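Local coordinates for virulence sensor protein BvgS (PDB 6ZJ8), which acts as a virulence sensor histidine kinase of Bordetella pertussis, a signalling protein whose PAS domain, described here, has a role in signal transduction, at residues I37-R40 and M46-C49; F100-V105 and T111-Q116; D55-T60 and A81-E86; D51-T56 and G133-I138; T90-A93 and P98-E101. One frame throughout, in Å; residues are numbered along the deposited sequence.

Interaction 1 (I37-R40 and M46-C49)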
# COMPACT_ATOMS: atom_id res chain seq x y z
N ILE A 37 -1.99 -1.72 -2.73
CA ILE A 37 -1.35 -2.99 -2.44
C ILE A 37 0.05 -2.96 -3.05
O ILE A 37 0.26 -2.38 -4.12
CB ILE A 37 -2.16 -4.19 -2.96
CG1 ILE A 37 -1.49 -5.50 -2.53
CG2 ILE A 37 -2.27 -4.15 -4.47
CD1 ILE A 37 -2.26 -6.73 -2.90
N TYR A 38 1.00 -3.57 -2.35
CA TYR A 38 2.38 -3.62 -2.79
C TYR A 38 2.97 -4.98 -2.44
O TYR A 38 2.38 -5.77 -1.70
CB TYR A 38 3.22 -2.51 -2.13
CG TYR A 38 3.18 -2.57 -0.62
CD1 TYR A 38 4.08 -3.36 0.09
CD2 TYR A 38 2.25 -1.84 0.10
CE1 TYR A 38 4.05 -3.42 1.47
CE2 TYR A 38 2.20 -1.90 1.48
CZ TYR A 38 3.10 -2.69 2.16
OH TYR A 38 3.05 -2.74 3.54
N VAL A 39 4.15 -5.25 -2.99
CA VAL A 39 4.93 -6.43 -2.66
C VAL A 39 6.37 -5.99 -2.45
O VAL A 39 6.97 -5.36 -3.33
CB VAL A 39 4.85 -7.51 -3.75
CG1 VAL A 39 5.74 -8.69 -3.39
CG2 VAL A 39 3.41 -7.96 -3.93
N ARG A 40 6.93 -6.33 -1.29
CA ARG A 40 8.29 -5.95 -0.91
C ARG A 40 9.08 -7.21 -0.57
O ARG A 40 8.61 -8.04 0.21
CB ARG A 40 8.26 -4.98 0.27
CG ARG A 40 9.62 -4.65 0.84
CD ARG A 40 9.60 -3.33 1.60
NE ARG A 40 8.53 -3.26 2.59
CZ ARG A 40 8.45 -2.34 3.54
NH1 ARG A 40 9.39 -1.41 3.65
NH2 ARG A 40 7.43 -2.34 4.40
N MET A 46 10.96 -2.87 -3.44
CA MET A 46 9.56 -2.92 -3.86
C MET A 46 9.46 -3.59 -5.22
O MET A 46 10.04 -3.12 -6.21
CB MET A 46 8.98 -1.51 -3.90
CG MET A 46 8.85 -0.85 -2.54
SD MET A 46 7.41 -1.43 -1.62
CE MET A 46 6.11 -0.51 -2.42
N LEU A 47 8.71 -4.69 -5.28
CA LEU A 47 8.53 -5.45 -6.51
C LEU A 47 7.27 -5.08 -7.27
O LEU A 47 7.26 -5.13 -8.50
CB LEU A 47 8.49 -6.95 -6.21
CG LEU A 47 9.65 -7.48 -5.37
CD1 LEU A 47 9.50 -8.97 -5.16
CD2 LEU A 47 10.98 -7.15 -6.04
N LEU A 48 6.20 -4.71 -6.57
CA LEU A 48 4.93 -4.41 -7.20
C LEU A 48 4.18 -3.40 -6.36
O LEU A 48 4.29 -3.38 -5.13
CB LEU A 48 4.09 -5.68 -7.39
CG LEU A 48 2.72 -5.52 -8.04
CD1 LEU A 48 2.39 -6.75 -8.88
CD2 LEU A 48 1.63 -5.30 -7.01
N CYS A 49 3.43 -2.54 -7.05
CA CYS A 49 2.53 -1.61 -6.39
C CYS A 49 1.49 -1.16 -7.41
O CYS A 49 1.84 -0.82 -8.54
CB CYS A 49 3.28 -0.40 -5.81
SG CYS A 49 4.57 0.27 -6.87
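Met46 curls toward the partner strand until its methyl group rests on the root of the Tyr38 side chain, CE 3.5 Å from Tyr38 CB. Two successive bends in the methionine chain (chi2 -79°, chi3 -78°) carry CE there. They leave SD 5.0 Å from the centroid of the Tyr38 ring and 46° off its normal, an oblique Met-aromatic contact. Arg40 shares this face of the sheet, its CB 4.1 Å from Met46 SD, and Cys49 stands opposite Tyr38. Helix 51-57 covers the group by placing Tyr53 on Met46 and Leu54 on Cys49. On the other face Val39 CB lies 4.1 Å from Leu48 CB. Val39 also turns CG1 to Leu47.

Leu47 and Leu48 both face Val39, which defines a classic beta bulge in this antiparallel hairpin of the PAS sheet. Leu47 N donates to Val39 O at 2.7 Å, and Leu48 N does so weakly at 3.4 Å. Val39 N completes the pairing with Leu48 O at 2.8 Å.

Chemically, two successive N-H groups sharing one acceptor accommodate the extra residue, while the buried side combines apolar, sulfur and aromatic groups with Arg40, whose NH2 bonds weakly to Leu89 O.

Interaction 2 (F100-V105 and T111-Q116); sequences FEDRDV and TRHVYQ
The His113 ring meets Asp102 and Arg103 at its edge: NE2 donates to Asp102 OD2 at 2.7 Å, with the oxygen practically in the ring plane, and CD2 lies 3.4 Å from Arg103 O. The carboxylate is turned 61° from the ring, and the bond reaches OD2 on its anti side, well out of the carboxylate plane. His113 CG stands anti to the backbone N (chi1 -178°), which brings the imidazole alongside the neighbouring strand. Asp104 approaches obliquely, its OD1 3.3 Å from His113 CB. Farther along the same face, Tyr115 OH comes within 3.5 Å of Phe100 CD1.

On the opposite face the Gln116 amide stands almost perpendicular (85°) to the Arg103 guanidinium, and OE1 touches Arg103 CG at 3.4 Å. Arg103 NE turns along its own strand to Asp104 O at 3.2 Å. Gln116 NE2 is held weakly by the carbonyls of Glu86 and Phe87 in helix 79-87. Val105 and Val114 meet through CG2 atoms 4.0 Å apart, beneath that helix.

These residues form the antiparallel hairpin at one edge of the PAS sheet, with hydrogen-bonded pairs Glu101-Gln116, Arg103-Val114 and Val105-Arg112. The chemistry is two-faced: Val105, Val114 and Gln116 are buried on one side, whereas the other carries His113 and the two aspartates. Asp102, bonded to His113 NE2, and more remotely Asp104, whose charge is not in contact with the ring nitrogens, may favour the protonated imidazole.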
# COMPACT_ATOMS: atom_id res chain seq x y z
N PHE A 100 -1.43 -6.65 11.37
CA PHE A 100 -2.51 -5.70 11.18
C PHE A 100 -2.36 -4.55 12.15
O PHE A 100 -2.17 -4.77 13.35
CB PHE A 100 -3.88 -6.37 11.37
CG PHE A 100 -4.13 -7.51 10.42
CD1 PHE A 100 -4.65 -7.27 9.16
CD2 PHE A 100 -3.85 -8.81 10.80
CE1 PHE A 100 -4.88 -8.32 8.29
CE2 PHE A 100 -4.08 -9.86 9.93
CZ PHE A 100 -4.60 -9.61 8.68
N GLU A 101 -2.43 -3.32 11.63
CA GLU A 101 -2.38 -2.12 12.45
C GLU A 101 -3.29 -1.07 11.82
O GLU A 101 -3.63 -1.14 10.64
CB GLU A 101 -0.95 -1.58 12.58
CG GLU A 101 -0.07 -2.39 13.51
CD GLU A 101 1.08 -1.58 14.08
OE1 GLU A 101 2.20 -1.68 13.54
OE2 GLU A 101 0.86 -0.83 15.05
N ASP A 102 -3.68 -0.09 12.63
CA ASP A 102 -4.45 1.04 12.14
C ASP A 102 -3.97 2.30 12.83
O ASP A 102 -3.69 2.30 14.03
CB ASP A 102 -5.96 0.83 12.37
CG ASP A 102 -6.40 1.17 13.78
OD1 ASP A 102 -5.68 0.81 14.74
OD2 ASP A 102 -7.47 1.79 13.93
N ARG A 103 -3.86 3.38 12.06
CA ARG A 103 -3.33 4.64 12.55
C ARG A 103 -3.84 5.75 11.65
O ARG A 103 -4.42 5.51 10.59
CB ARG A 103 -1.80 4.63 12.59
CG ARG A 103 -1.13 4.37 11.24
CD ARG A 103 0.37 4.67 11.24
NE ARG A 103 0.65 6.10 11.22
CZ ARG A 103 1.87 6.63 11.15
NH1 ARG A 103 2.02 7.95 11.13
NH2 ARG A 103 2.94 5.85 11.10
N ASP A 104 -3.62 6.99 12.09
CA ASP A 104 -3.86 8.16 11.26
C ASP A 104 -2.57 8.54 10.55
O ASP A 104 -1.48 8.44 11.12
CB ASP A 104 -4.36 9.33 12.10
CG ASP A 104 -5.73 9.08 12.69
OD1 ASP A 104 -6.51 8.33 12.07
OD2 ASP A 104 -6.02 9.65 13.76
N VAL A 105 -2.70 8.96 9.30
CA VAL A 105 -1.57 9.41 8.50
C VAL A 105 -1.94 10.73 7.85
O VAL A 105 -3.06 10.90 7.37
CB VAL A 105 -1.17 8.37 7.43
CG1 VAL A 105 -0.09 8.94 6.52
CG2 VAL A 105 -0.69 7.09 8.09
N THR A 111 -5.55 14.35 6.83
CA THR A 111 -5.26 13.25 7.74
C THR A 111 -6.26 12.12 7.50
O THR A 111 -7.47 12.34 7.55
CB THR A 111 -5.33 13.71 9.20
OG1 THR A 111 -4.42 14.81 9.40
CG2 THR A 111 -4.96 12.57 10.14
N ARG A 112 -5.74 10.92 7.24
CA ARG A 112 -6.55 9.76 6.93
C ARG A 112 -6.33 8.67 7.97
O ARG A 112 -5.19 8.39 8.36
CB ARG A 112 -6.23 9.19 5.54
CG ARG A 112 -5.98 10.23 4.47
CD ARG A 112 -4.49 10.38 4.20
NE ARG A 112 -4.20 11.54 3.37
CZ ARG A 112 -4.24 11.54 2.04
NH1 ARG A 112 -4.55 10.44 1.37
NH2 ARG A 112 -3.96 12.66 1.39
N HIS A 113 -7.43 8.06 8.42
CA HIS A 113 -7.37 6.85 9.22
C HIS A 113 -7.25 5.66 8.28
O HIS A 113 -8.11 5.46 7.41
CB HIS A 113 -8.62 6.74 10.09
CG HIS A 113 -8.64 5.55 10.98
ND1 HIS A 113 -9.81 4.97 11.42
CD2 HIS A 113 -7.63 4.83 11.53
CE1 HIS A 113 -9.52 3.94 12.20
NE2 HIS A 113 -8.21 3.83 12.29
N VAL A 114 -6.18 4.88 8.43
CA VAL A 114 -5.88 3.79 7.50
C VAL A 114 -5.75 2.48 8.27
O VAL A 114 -5.29 2.44 9.41
CB VAL A 114 -4.60 4.07 6.69
CG1 VAL A 114 -4.78 5.30 5.82
CG2 VAL A 114 -3.39 4.22 7.62
N TYR A 115 -6.17 1.40 7.61
CA TYR A 115 -6.04 0.04 8.13
C TYR A 115 -4.93 -0.64 7.34
O TYR A 115 -5.09 -0.91 6.14
CB TYR A 115 -7.37 -0.70 8.00
CG TYR A 115 -7.39 -2.06 8.66
CD1 TYR A 115 -7.42 -2.17 10.04
CD2 TYR A 115 -7.40 -3.22 7.90
CE1 TYR A 115 -7.44 -3.41 10.65
CE2 TYR A 115 -7.42 -4.47 8.51
CZ TYR A 115 -7.45 -4.55 9.89
OH TYR A 115 -7.47 -5.79 10.50
N GLN A 116 -3.82 -0.93 8.00
CA GLN A 116 -2.61 -1.44 7.37
C GLN A 116 -2.47 -2.94 7.61
O GLN A 116 -2.87 -3.46 8.65
CB GLN A 116 -1.38 -0.71 7.90
CG GLN A 116 -1.45 0.80 7.80
CD GLN A 116 -0.48 1.49 8.74
OE1 GLN A 116 -0.52 1.28 9.95
NE2 GLN A 116 0.40 2.31 8.19

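Interaction 3 (D55-T60 and A81-E86); sequences DTFGVT and AREMHE
Phe57 and Glu83 mark the closest backbone approach, their CA atoms 7.8 Å apart, just where Gly58 takes a positive phi and the chain leaves helix 51-57. The ring of Phe57 reaches across to helix 79-87 and is sandwiched. Met84 CG sits over one face, 3.9 Å from the ring centroid and 13° off the normal, a CH-pi contact. The methyl CG2 of Thr56 lies over the centre of the opposite face. Because the methionine chain is extended beyond CG, SD passes above the same face as CG at a distance, 4.9 Å from the centroid, as a Met-aromatic contact. CE continues to Phe57 CD2 at 4.0 Å and to Val59 CG2 at 4.2 Å.

The turn that delivers Val59 is a Schellman motif with Gly58 as its C-prime residue: Val59 N reaches back to Leu54 O, and Gly58 N bonds weakly to Asp55 O. In the PAS fold, short helices such as these two pack beside one another over one side of the antiparallel sheet, and Phe57 fills the junction. Its ring also meets that of Phe87 at about 90° and touches Trp135 and Leu107 of the sheet.

Glu83 lies along the CD1 and CE1 side of the ring with its CB and OE1. Its carboxylate plane is turned only 16° from that of the phenyl group, the two side chains slide past each other in opposite directions, and OE1 stays 3.9 Å from Phe57 CD1.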
# COMPACT_ATOMS: atom_id res chain seq x y z
N ASP A 55 -0.83 6.47 -6.83
CA ASP A 55 -1.57 7.72 -6.93
C ASP A 55 -1.80 8.38 -5.58
O ASP A 55 -2.04 9.59 -5.52
CB ASP A 55 -2.91 7.49 -7.64
CG ASP A 55 -2.75 7.28 -9.13
OD1 ASP A 55 -1.61 7.33 -9.63
OD2 ASP A 55 -3.77 7.06 -9.81
N THR A 56 -1.75 7.62 -4.48
CA THR A 56 -1.77 8.23 -3.16
C THR A 56 -0.71 9.32 -3.05
O THR A 56 -0.93 10.36 -2.43
CB THR A 56 -1.55 7.17 -2.08
OG1 THR A 56 -2.66 6.27 -2.06
CG2 THR A 56 -1.39 7.83 -0.71
N PHE A 57 0.45 9.09 -3.67
CA PHE A 57 1.59 9.99 -3.58
C PHE A 57 1.83 10.77 -4.87
O PHE A 57 2.72 11.62 -4.90
CB PHE A 57 2.85 9.20 -3.21
CG PHE A 57 2.64 8.25 -2.07
CD1 PHE A 57 2.76 8.68 -0.76
CD2 PHE A 57 2.31 6.92 -2.31
CE1 PHE A 57 2.57 7.81 0.29
CE2 PHE A 57 2.11 6.05 -1.26
CZ PHE A 57 2.24 6.49 0.04
N GLY A 58 1.07 10.50 -5.93
CA GLY A 58 1.24 11.22 -7.17
C GLY A 58 2.51 10.90 -7.91
O GLY A 58 3.05 11.77 -8.60
N VAL A 59 3.02 9.68 -7.78
CA VAL A 59 4.24 9.28 -8.48
C VAL A 59 3.95 8.14 -9.44
O VAL A 59 2.82 7.63 -9.50
CB VAL A 59 5.35 8.87 -7.48
CG1 VAL A 59 5.66 10.00 -6.52
CG2 VAL A 59 4.96 7.60 -6.73
N THR A 60 4.95 7.74 -10.21
CA THR A 60 4.86 6.65 -11.16
C THR A 60 5.63 5.45 -10.64
O THR A 60 6.35 5.53 -9.64
CB THR A 60 5.40 7.07 -12.54
OG1 THR A 60 6.77 7.46 -12.42
CG2 THR A 60 4.59 8.22 -13.11
N ALA A 81 10.04 9.13 0.33
CA ALA A 81 10.30 8.04 1.26
C ALA A 81 9.63 8.30 2.60
O ALA A 81 9.09 7.38 3.22
CB ALA A 81 11.81 7.86 1.44
N ARG A 82 9.66 9.55 3.07
CA ARG A 82 9.05 9.87 4.36
C ARG A 82 7.56 9.57 4.34
O ARG A 82 7.04 8.92 5.25
CB ARG A 82 9.31 11.35 4.69
CG ARG A 82 8.76 11.80 6.03
CD ARG A 82 9.17 13.23 6.35
NE ARG A 82 8.73 14.18 5.33
CZ ARG A 82 7.47 14.56 5.15
NH1 ARG A 82 6.50 14.06 5.91
NH2 ARG A 82 7.17 15.43 4.20
N GLU A 83 6.85 10.04 3.31
CA GLU A 83 5.41 9.83 3.24
C GLU A 83 5.06 8.35 3.16
O GLU A 83 4.14 7.88 3.83
CB GLU A 83 4.84 10.58 2.04
CG GLU A 83 5.13 12.08 2.07
CD GLU A 83 4.86 12.74 0.74
OE1 GLU A 83 4.62 12.02 -0.25
OE2 GLU A 83 4.89 13.99 0.68
N MET A 84 5.80 7.59 2.34
CA MET A 84 5.50 6.17 2.21
C MET A 84 5.74 5.43 3.52
O MET A 84 4.99 4.50 3.86
CB MET A 84 6.36 5.56 1.10
CG MET A 84 6.02 6.07 -0.28
SD MET A 84 6.76 5.08 -1.58
CE MET A 84 6.11 5.94 -3.01
N HIS A 85 6.77 5.82 4.27
CA HIS A 85 7.08 5.13 5.52
C HIS A 85 5.88 5.13 6.46
O HIS A 85 5.64 4.15 7.17
CB HIS A 85 8.29 5.78 6.19
CG HIS A 85 8.80 5.02 7.37
ND1 HIS A 85 8.69 5.48 8.66
CD2 HIS A 85 9.43 3.82 7.45
CE1 HIS A 85 9.22 4.60 9.49
NE2 HIS A 85 9.68 3.58 8.78
N GLU A 86 5.11 6.22 6.46
CA GLU A 86 3.96 6.31 7.36
C GLU A 86 2.90 5.28 7.00
O GLU A 86 2.30 4.67 7.89
CB GLU A 86 3.39 7.73 7.31
CG GLU A 86 4.33 8.78 7.91
CD GLU A 86 3.90 10.20 7.60
OE1 GLU A 86 4.75 11.11 7.72
OE2 GLU A 86 2.72 10.42 7.24

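Interaction 4 (D51-T56 and G133-I138); sequences DAYLDT and GGWIDI
Tyr53 and Trp135 are brought together by contrasting first torsions. The tyrosine has CG anti to its own N (chi1 -174°), so that the ring leans off helix 51-57 toward the sheet; the tryptophan has CG between N and carbonyl carbon (chi1 63°), which lifts the indole off strand 128-137 toward the helix. This is the helix-on-sheet core of the PAS fold. Asp137 and Ile138, which end the strand and begin the next helix, open the Asp-Ile-Thr sequence common at the C-terminal boundary of PAS domains. Asp137 is the N-cap of helix 138-155, its OD1 accepting the backbone N of Glu140.

The two rings meet obliquely, their planes 52° apart and the centroid of the Tyr53 ring 5.3 Å from that of the six-membered ring of Trp135. The touching sides are CD2 and CE2 of Tyr53 against CH2 and CZ3 of Trp135, with CD2 3.6 Å from CH2. Phe87 also meets the indole, and Pro36 touches it.

Thr56 supplies the polar half. Its OG1 comes near the plane of the indole at the edge, 4.1 Å from Trp135 CZ2, and donates a hydrogen bond to Ala52 O one helical turn back, at 2.8 Å. With its proton so committed, Thr56 OG1 accepts from a water at 2.8 Å. That water therefore bridges helix and strand in this buried contact, its oxygen lying in the indole plane and accepting the N-H of Trp135 NE1 at 2.9 Å.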
# COMPACT_ATOMS: atom_id res chain seq x y z
N ASP A 51 -1.92 1.14 -8.85
CA ASP A 51 -2.10 2.57 -9.05
C ASP A 51 -2.70 3.24 -7.82
O ASP A 51 -2.49 4.44 -7.60
CB ASP A 51 -2.97 2.83 -10.27
CG ASP A 51 -2.30 2.42 -11.56
OD1 ASP A 51 -1.09 2.11 -11.54
OD2 ASP A 51 -2.99 2.40 -12.60
N ALA A 52 -3.47 2.50 -7.02
CA ALA A 52 -3.97 3.06 -5.77
C ALA A 52 -2.82 3.43 -4.86
O ALA A 52 -2.84 4.48 -4.20
CB ALA A 52 -4.91 2.07 -5.08
N TYR A 53 -1.79 2.58 -4.81
CA TYR A 53 -0.57 2.91 -4.08
C TYR A 53 0.10 4.14 -4.68
O TYR A 53 0.32 5.15 -3.99
CB TYR A 53 0.37 1.70 -4.11
CG TYR A 53 1.62 1.85 -3.28
CD1 TYR A 53 2.65 2.68 -3.68
CD2 TYR A 53 1.76 1.16 -2.09
CE1 TYR A 53 3.79 2.82 -2.91
CE2 TYR A 53 2.90 1.29 -1.31
CZ TYR A 53 3.91 2.12 -1.73
OH TYR A 53 5.04 2.26 -0.97
N LEU A 54 0.42 4.08 -5.97
CA LEU A 54 1.21 5.14 -6.60
C LEU A 54 0.48 6.47 -6.57
O LEU A 54 1.10 7.52 -6.33
CB LEU A 54 1.55 4.74 -8.03
CG LEU A 54 2.37 3.46 -8.18
CD1 LEU A 54 2.50 3.06 -9.64
CD2 LEU A 54 3.74 3.64 -7.54
N ASP A 55 -0.83 6.47 -6.83
CA ASP A 55 -1.57 7.72 -6.93
C ASP A 55 -1.80 8.38 -5.58
O ASP A 55 -2.04 9.59 -5.52
CB ASP A 55 -2.91 7.49 -7.64
CG ASP A 55 -2.75 7.28 -9.13
OD1 ASP A 55 -1.61 7.33 -9.63
OD2 ASP A 55 -3.77 7.06 -9.81
N THR A 56 -1.75 7.62 -4.48
CA THR A 56 -1.77 8.23 -3.16
C THR A 56 -0.71 9.32 -3.05
O THR A 56 -0.93 10.36 -2.43
CB THR A 56 -1.55 7.17 -2.08
OG1 THR A 56 -2.66 6.27 -2.06
CG2 THR A 56 -1.39 7.83 -0.71
N GLY A 133 1.55 -6.49 1.08
CA GLY A 133 0.95 -5.56 2.02
C GLY A 133 0.16 -4.47 1.33
O GLY A 133 0.08 -4.40 0.10
N GLY A 134 -0.42 -3.61 2.16
CA GLY A 134 -1.21 -2.50 1.67
C GLY A 134 -1.98 -1.87 2.81
O GLY A 134 -1.70 -2.12 3.99
N TRP A 135 -2.97 -1.06 2.45
CA TRP A 135 -3.80 -0.42 3.45
C TRP A 135 -5.14 -0.05 2.84
O TRP A 135 -5.31 -0.03 1.62
CB TRP A 135 -3.12 0.81 4.05
CG TRP A 135 -2.86 1.91 3.07
CD1 TRP A 135 -3.71 2.93 2.75
CD2 TRP A 135 -1.68 2.11 2.29
NE1 TRP A 135 -3.12 3.75 1.81
CE2 TRP A 135 -1.88 3.27 1.51
CE3 TRP A 135 -0.47 1.42 2.17
CZ2 TRP A 135 -0.91 3.75 0.63
CZ3 TRP A 135 0.49 1.90 1.29
CH2 TRP A 135 0.26 3.05 0.53
N ILE A 136 -6.10 0.24 3.72
CA ILE A 136 -7.44 0.67 3.33
C ILE A 136 -7.69 2.03 3.98
O ILE A 136 -7.50 2.18 5.19
CB ILE A 136 -8.52 -0.34 3.77
CG1 ILE A 136 -8.20 -1.74 3.25
CG2 ILE A 136 -9.90 0.11 3.29
CD1 ILE A 136 -9.13 -2.80 3.77
N ASP A 137 -8.10 3.00 3.18
CA ASP A 137 -8.41 4.33 3.69
C ASP A 137 -9.79 4.28 4.34
O ASP A 137 -10.81 4.26 3.66
CB ASP A 137 -8.35 5.36 2.57
CG ASP A 137 -8.43 6.79 3.08
OD1 ASP A 137 -9.00 7.00 4.17
OD2 ASP A 137 -7.92 7.69 2.39
N ILE A 138 -9.81 4.24 5.68
CA ILE A 138 -11.07 4.15 6.40
C ILE A 138 -11.82 5.47 6.33
O ILE A 138 -13.05 5.50 6.18
CB ILE A 138 -10.82 3.73 7.86
CG1 ILE A 138 -10.04 2.41 7.92
CG2 ILE A 138 -12.14 3.61 8.62
CD1 ILE A 138 -10.75 1.23 7.27
O HOH W 1 -4.29 5.91 0.20

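Interaction 5 (T90-A93 and P98-E101); sequences TRVA and PRFE
The loop that follows helix 79-87 meets the start of the edge strand 99-107 of the PAS sheet here, and Arg99 makes the contact with Thr90 and Val92. Its guanidinium is used both at an edge and over a face. At the edge, Arg99 NH1 lies 2.6 Å from Thr90 O, near the guanidinium plane. The bond is nevertheless weak, since the N-H points well aside from the oxygen (124° at the hydrogen), and its short length is doubtful. Over one face stands the CG2 branch of Val92, 3.6 Å from Arg99 CZ.

A bend at chi3 (64°) turns the end of the arginine chain and also directs NH2 to Glu101 on the same strand. There Arg99 NH2 and Glu101 OE1 form a salt bridge of 3.0 Å. This carboxylate may restrain the rotation of the guanidinium at a partly exposed site, with the loop carbonyl a weak and imprecise addition.

Beyond the two segments, the backbone of Arg99 pairs with Thr118 in strand 110-122, and its side chain also touches Leu89, so the loop leaving helix 79-87 lies against the outermost strand on that side of the sheet.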
# COMPACT_ATOMS: atom_id res chain seq x y z
N THR A 90 6.58 -1.33 9.89
CA THR A 90 7.99 -1.55 10.18
C THR A 90 8.39 -2.98 9.83
O THR A 90 7.56 -3.90 9.82
CB THR A 90 8.28 -1.25 11.65
OG1 THR A 90 7.67 -0.01 12.02
CG2 THR A 90 9.78 -1.16 11.89
N ARG A 91 9.67 -3.16 9.54
CA ARG A 91 10.22 -4.45 9.13
C ARG A 91 10.59 -5.23 10.39
O ARG A 91 11.62 -4.96 11.02
CB ARG A 91 11.41 -4.26 8.20
CG ARG A 91 11.87 -5.52 7.48
CD ARG A 91 12.90 -5.21 6.40
NE ARG A 91 14.12 -4.60 6.95
CZ ARG A 91 15.13 -5.28 7.48
NH1 ARG A 91 15.08 -6.61 7.55
NH2 ARG A 91 16.19 -4.64 7.95
N VAL A 92 9.76 -6.21 10.75
CA VAL A 92 9.99 -6.98 11.97
C VAL A 92 10.99 -8.10 11.70
O VAL A 92 11.20 -8.52 10.56
CB VAL A 92 8.66 -7.55 12.51
CG1 VAL A 92 8.87 -8.25 13.85
CG2 VAL A 92 7.63 -6.44 12.66
N ALA A 93 11.62 -8.58 12.77
CA ALA A 93 12.66 -9.59 12.67
C ALA A 93 12.15 -10.87 12.01
O ALA A 93 11.96 -11.89 12.68
CB ALA A 93 13.22 -9.92 14.06
N PRO A 98 0.74 -12.98 9.63
CA PRO A 98 0.17 -11.71 9.19
C PRO A 98 0.22 -10.65 10.28
O PRO A 98 0.19 -10.95 11.48
CB PRO A 98 -1.28 -12.08 8.84
CG PRO A 98 -1.21 -13.51 8.45
CD PRO A 98 -0.16 -14.11 9.35
N ARG A 99 0.29 -9.39 9.85
CA ARG A 99 0.28 -8.24 10.74
C ARG A 99 -0.86 -7.31 10.36
O ARG A 99 -1.22 -7.18 9.19
CB ARG A 99 1.60 -7.47 10.68
CG ARG A 99 2.74 -8.09 11.46
CD ARG A 99 3.96 -7.19 11.42
NE ARG A 99 3.72 -5.92 12.09
CZ ARG A 99 4.46 -4.83 11.92
NH1 ARG A 99 5.49 -4.84 11.09
NH2 ARG A 99 4.15 -3.71 12.57
N PHE A 100 -1.43 -6.65 11.37
CA PHE A 100 -2.51 -5.70 11.18
C PHE A 100 -2.36 -4.55 12.15
O PHE A 100 -2.17 -4.77 13.35
CB PHE A 100 -3.88 -6.37 11.37
CG PHE A 100 -4.13 -7.51 10.42
CD1 PHE A 100 -4.65 -7.27 9.16
CD2 PHE A 100 -3.85 -8.81 10.80
CE1 PHE A 100 -4.88 -8.32 8.29
CE2 PHE A 100 -4.08 -9.86 9.93
CZ PHE A 100 -4.60 -9.61 8.68
N GLU A 101 -2.43 -3.32 11.63
CA GLU A 101 -2.38 -2.12 12.45
C GLU A 101 -3.29 -1.07 11.82
O GLU A 101 -3.63 -1.14 10.64
CB GLU A 101 -0.95 -1.58 12.58
CG GLU A 101 -0.07 -2.39 13.51
CD GLU A 101 1.08 -1.58 14.08
OE1 GLU A 101 2.20 -1.68 13.54
OE2 GLU A 101 0.86 -0.83 15.05

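From the N terminus, interaction 1 comes first and closes the short hairpin of strands 37-41 and 46-49. Helix 51-57 follows and serves two contacts: interactions 3 and 4 share Asp55 and Thr56. Interaction 3 closes first, against helix 79-87. Interaction 4 spans far more chain, reaching the last strand, and interactions 5 and 2 nest inside its loop. Interaction 5 joins the loop after helix 79-87 to strand 99-107, and interaction 2 continues from Phe100 and Glu101 to pair that strand with 110-122. Interaction 4 touches interactions 1 and 2 through backbone pairing on both sides of strand 128-137, so the two outer hairpins and the helices are joined around it.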